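Putative histidinol-phosphate aminotransferase (Burkholderia pseudomallei, PDB 3P1T) probably transfers an amino group from L-histidinol phosphate to 2-oxoglutarate in histidine biosynthesis, using pyridoxal 5'-phosphate as cofactor. Local coordinates at residues A[164-176]-A[188-200]. Sequence-based numbering, arbitrary orientation.
Sequences AGKLLIDETYVDY and ENELVFRSFSKSY
E171 and R194 form a salt bridge at the C-terminal end of the strand pairing, where E171 N still bonds to F193 O. The arginine bends at chi2 (-75°) to come back beside the glutamate, and grips it side-on: NE at 2.9 Å and NH2 at 2.8 Å both reach OE1, from one face of the carboxylate. V174 CG1 packs over one face of the guanidinium, 3.7 Å from NE, while E171 OE1 lies at its edge.

Strands 166-170 and 190-195 run parallel, joined by backbone bonds from L167 N to N189 O through to that last one. D170 and F193 point the same way from neighbouring strands, with carboxylate and ring nearly perpendicular. D170 OD1 meets the ring edge at CD2 (3.5 Å) while accepting from T172 N, an Asx turn; Y103 OH bonds to OD2. At the other end, K166 NZ donates in plane to a lone pair of N189 OD1 (2.7 Å).

Beyond the strands, K198 bends at chi2 and lays its CE 3.5 Å from Y173 OH, itself hydrogen-bonded to N24, and against T172 CG2; its NZ bonds to Y48 of the second subunit and to a bound tartrate. The Ser-X-Ser-Lys sequence S195-K198 and this reach to Y48 are consistent with K198 being the cofactor-binding lysine, as in class I/II aminotransferases. S199 OG donates to D175 OD2 (2.7 Å), which also pairs with R247.

Both strands lie inside the seven-stranded sheet, between 137-142 and the antiparallel 208-211; helix 76-87 packs on the face bearing L168, D170 and F193.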
# COMPACT_ATOMS: atom_id res chain seq x y z
N ALA A 164 -20.89 -9.91 -21.46
CA ALA A 164 -20.32 -10.07 -20.11
C ALA A 164 -21.29 -9.71 -18.98
O ALA A 164 -22.19 -8.88 -19.17
CB ALA A 164 -19.07 -9.21 -19.96
N GLY A 165 -21.06 -10.33 -17.81
CA GLY A 165 -21.75 -10.06 -16.56
C GLY A 165 -21.21 -8.77 -15.96
O GLY A 165 -21.98 -7.90 -15.56
N LYS A 166 -19.85 -8.67 -15.89
CA LYS A 166 -19.05 -7.53 -15.44
C LYS A 166 -17.90 -7.33 -16.41
O LYS A 166 -17.41 -8.31 -16.98
CB LYS A 166 -18.52 -7.69 -14.00
CG LYS A 166 -19.59 -7.82 -12.93
CD LYS A 166 -20.45 -6.57 -12.78
CE LYS A 166 -21.69 -6.93 -12.01
NZ LYS A 166 -22.60 -5.77 -11.86
N LEU A 167 -17.45 -6.07 -16.58
CA LEU A 167 -16.32 -5.76 -17.45
C LEU A 167 -15.39 -4.74 -16.79
O LEU A 167 -15.84 -3.68 -16.35
CB LEU A 167 -16.81 -5.22 -18.80
CG LEU A 167 -15.75 -4.88 -19.85
CD1 LEU A 167 -15.02 -6.12 -20.34
CD2 LEU A 167 -16.36 -4.18 -21.02
N LEU A 168 -14.09 -5.07 -16.72
CA LEU A 168 -13.04 -4.18 -16.24
C LEU A 168 -12.08 -3.89 -17.39
O LEU A 168 -11.48 -4.83 -17.93
CB LEU A 168 -12.28 -4.74 -15.01
CG LEU A 168 -11.02 -3.95 -14.60
CD1 LEU A 168 -11.36 -2.53 -14.11
CD2 LEU A 168 -10.24 -4.69 -13.53
N ILE A 169 -11.95 -2.62 -17.78
CA ILE A 169 -11.01 -2.23 -18.83
C ILE A 169 -9.84 -1.55 -18.17
O ILE A 169 -9.99 -0.51 -17.55
CB ILE A 169 -11.65 -1.35 -19.95
CG1 ILE A 169 -12.89 -2.03 -20.61
CG2 ILE A 169 -10.59 -0.93 -21.01
CD1 ILE A 169 -12.60 -3.39 -21.39
N ASP A 170 -8.67 -2.16 -18.29
CA ASP A 170 -7.43 -1.64 -17.74
C ASP A 170 -6.81 -0.70 -18.79
O ASP A 170 -6.21 -1.16 -19.77
CB ASP A 170 -6.50 -2.81 -17.33
CG ASP A 170 -5.09 -2.46 -16.89
OD1 ASP A 170 -4.69 -1.28 -17.02
OD2 ASP A 170 -4.38 -3.37 -16.43
N GLU A 171 -6.98 0.61 -18.58
CA GLU A 171 -6.51 1.64 -19.51
C GLU A 171 -5.14 2.22 -19.10
O GLU A 171 -4.91 3.41 -19.30
CB GLU A 171 -7.56 2.75 -19.63
CG GLU A 171 -8.71 2.38 -20.56
CD GLU A 171 -9.66 3.50 -20.96
OE1 GLU A 171 -9.85 4.45 -20.16
OE2 GLU A 171 -10.26 3.40 -22.05
N THR A 172 -4.20 1.35 -18.63
CA THR A 172 -2.84 1.74 -18.23
C THR A 172 -2.11 2.50 -19.37
O THR A 172 -1.41 3.49 -19.09
CB THR A 172 -2.02 0.49 -17.82
OG1 THR A 172 -2.54 -0.02 -16.60
CG2 THR A 172 -0.53 0.77 -17.63
N TYR A 173 -2.29 2.07 -20.62
CA TYR A 173 -1.55 2.67 -21.73
C TYR A 173 -2.39 3.64 -22.59
O TYR A 173 -1.91 4.04 -23.65
CB TYR A 173 -0.94 1.56 -22.62
CG TYR A 173 0.10 0.74 -21.87
CD1 TYR A 173 1.38 1.23 -21.65
CD2 TYR A 173 -0.24 -0.47 -21.27
CE1 TYR A 173 2.30 0.54 -20.87
CE2 TYR A 173 0.69 -1.19 -20.52
CZ TYR A 173 1.96 -0.68 -20.32
OH TYR A 173 2.88 -1.40 -19.59
N VAL A 174 -3.58 4.06 -22.13
CA VAL A 174 -4.48 4.94 -22.90
C VAL A 174 -3.82 6.30 -23.28
O VAL A 174 -4.17 6.85 -24.32
CB VAL A 174 -5.82 5.20 -22.14
CG1 VAL A 174 -5.62 6.12 -20.94
CG2 VAL A 174 -6.89 5.75 -23.08
N ASP A 175 -2.89 6.84 -22.47
CA ASP A 175 -2.30 8.15 -22.76
C ASP A 175 -1.41 8.16 -24.06
O ASP A 175 -1.14 9.24 -24.61
CB ASP A 175 -1.49 8.66 -21.56
CG ASP A 175 -2.30 9.46 -20.54
OD1 ASP A 175 -3.54 9.62 -20.74
OD2 ASP A 175 -1.69 9.98 -19.58
N TYR A 176 -1.05 6.99 -24.59
CA TYR A 176 -0.29 6.90 -25.83
C TYR A 176 -1.20 6.46 -26.99
O TYR A 176 -0.70 6.17 -28.08
CB TYR A 176 0.87 5.91 -25.66
CG TYR A 176 1.74 6.20 -24.46
CD1 TYR A 176 2.61 7.29 -24.45
CD2 TYR A 176 1.66 5.41 -23.31
CE1 TYR A 176 3.40 7.57 -23.33
CE2 TYR A 176 2.43 5.69 -22.19
CZ TYR A 176 3.30 6.76 -22.20
OH TYR A 176 4.07 7.00 -21.09
N GLU A 188 -23.23 0.47 -14.25
CA GLU A 188 -23.79 -0.64 -13.45
C GLU A 188 -22.88 -1.89 -13.50
O GLU A 188 -22.56 -2.43 -12.44
CB GLU A 188 -25.20 -0.98 -13.96
CG GLU A 188 -26.02 -1.96 -13.12
CD GLU A 188 -27.32 -2.46 -13.74
OE1 GLU A 188 -28.06 -1.65 -14.34
OE2 GLU A 188 -27.61 -3.67 -13.59
N ASN A 189 -22.41 -2.30 -14.71
CA ASN A 189 -21.63 -3.53 -14.90
C ASN A 189 -20.28 -3.30 -15.59
O ASN A 189 -19.72 -4.22 -16.19
CB ASN A 189 -22.46 -4.50 -15.75
CG ASN A 189 -23.85 -4.71 -15.23
OD1 ASN A 189 -24.06 -5.12 -14.07
ND2 ASN A 189 -24.81 -4.37 -16.05
N GLU A 190 -19.76 -2.08 -15.49
CA GLU A 190 -18.50 -1.75 -16.14
C GLU A 190 -17.66 -0.82 -15.25
O GLU A 190 -18.18 0.14 -14.67
CB GLU A 190 -18.76 -1.12 -17.53
CG GLU A 190 -17.53 -1.06 -18.42
CD GLU A 190 -17.73 -0.54 -19.83
OE1 GLU A 190 -18.88 -0.46 -20.31
OE2 GLU A 190 -16.69 -0.24 -20.48
N LEU A 191 -16.38 -1.15 -15.16
CA LEU A 191 -15.38 -0.40 -14.42
C LEU A 191 -14.16 -0.11 -15.31
O LEU A 191 -13.91 -0.82 -16.28
CB LEU A 191 -14.94 -1.15 -13.14
CG LEU A 191 -16.01 -1.32 -12.07
CD1 LEU A 191 -16.61 -2.71 -12.14
CD2 LEU A 191 -15.42 -1.13 -10.69
N VAL A 192 -13.41 0.94 -14.99
CA VAL A 192 -12.21 1.29 -15.76
C VAL A 192 -11.07 1.62 -14.75
O VAL A 192 -11.31 2.18 -13.68
CB VAL A 192 -12.48 2.44 -16.80
CG1 VAL A 192 -13.13 3.67 -16.19
CG2 VAL A 192 -11.24 2.82 -17.59
N PHE A 193 -9.85 1.17 -15.08
CA PHE A 193 -8.66 1.43 -14.28
C PHE A 193 -7.66 2.31 -15.06
O PHE A 193 -7.41 2.06 -16.23
CB PHE A 193 -7.99 0.12 -13.84
CG PHE A 193 -6.63 0.28 -13.18
CD1 PHE A 193 -6.53 0.56 -11.82
CD2 PHE A 193 -5.46 0.15 -13.92
CE1 PHE A 193 -5.28 0.72 -11.22
CE2 PHE A 193 -4.20 0.32 -13.32
CZ PHE A 193 -4.13 0.57 -11.96
N ARG A 194 -7.09 3.33 -14.38
CA ARG A 194 -6.04 4.22 -14.90
C ARG A 194 -4.82 4.12 -13.99
O ARG A 194 -4.98 4.10 -12.76
CB ARG A 194 -6.51 5.68 -15.03
CG ARG A 194 -7.64 5.90 -16.02
CD ARG A 194 -7.15 5.86 -17.44
NE ARG A 194 -8.25 6.02 -18.39
CZ ARG A 194 -8.62 7.17 -18.93
NH1 ARG A 194 -8.00 8.30 -18.59
NH2 ARG A 194 -9.62 7.22 -19.80
N SER A 195 -3.61 4.05 -14.59
CA SER A 195 -2.32 3.95 -13.88
C SER A 195 -1.59 5.28 -13.85
O SER A 195 -1.69 6.04 -14.82
CB SER A 195 -1.44 2.90 -14.56
OG SER A 195 -0.20 2.70 -13.91
N PHE A 196 -0.82 5.56 -12.77
CA PHE A 196 -0.01 6.78 -12.70
C PHE A 196 1.47 6.43 -12.92
O PHE A 196 2.34 7.28 -12.76
CB PHE A 196 -0.23 7.54 -11.37
CG PHE A 196 -1.66 7.99 -11.15
CD1 PHE A 196 -2.21 9.03 -11.90
CD2 PHE A 196 -2.47 7.34 -10.23
CE1 PHE A 196 -3.55 9.39 -11.75
CE2 PHE A 196 -3.81 7.72 -10.07
CZ PHE A 196 -4.34 8.74 -10.83
N SER A 197 1.73 5.18 -13.32
CA SER A 197 3.08 4.63 -13.48
C SER A 197 3.77 5.03 -14.81
O SER A 197 5.02 5.06 -14.86
CB SER A 197 3.04 3.11 -13.39
OG SER A 197 2.75 2.64 -12.09
N LYS A 198 3.01 5.31 -15.88
CA LYS A 198 3.64 5.55 -17.18
C LYS A 198 3.71 7.04 -17.46
O LYS A 198 4.60 7.70 -16.92
CB LYS A 198 2.90 4.79 -18.31
CG LYS A 198 2.54 3.33 -18.00
CD LYS A 198 3.71 2.45 -17.53
CE LYS A 198 3.26 1.07 -17.13
NZ LYS A 198 4.34 0.37 -16.40
N SER A 199 2.80 7.58 -18.28
CA SER A 199 2.73 8.99 -18.66
C SER A 199 2.90 9.96 -17.48
O SER A 199 3.51 11.01 -17.67
CB SER A 199 1.39 9.25 -19.33
OG SER A 199 0.35 8.54 -18.69
N TYR A 200 2.36 9.61 -16.28
CA TYR A 200 2.41 10.46 -15.08
C TYR A 200 3.76 10.34 -14.34
O TYR A 200 4.04 11.18 -13.47
CB TYR A 200 1.26 10.11 -14.12
CG TYR A 200 -0.09 10.58 -14.60
CD1 TYR A 200 -0.86 9.79 -15.46
CD2 TYR A 200 -0.62 11.80 -14.19
CE1 TYR A 200 -2.12 10.21 -15.90
CE2 TYR A 200 -1.88 12.24 -14.62
CZ TYR A 200 -2.63 11.43 -15.47
OH TYR A 200 -3.87 11.85 -15.90
O HOH W 1 -3.70 5.34 -17.52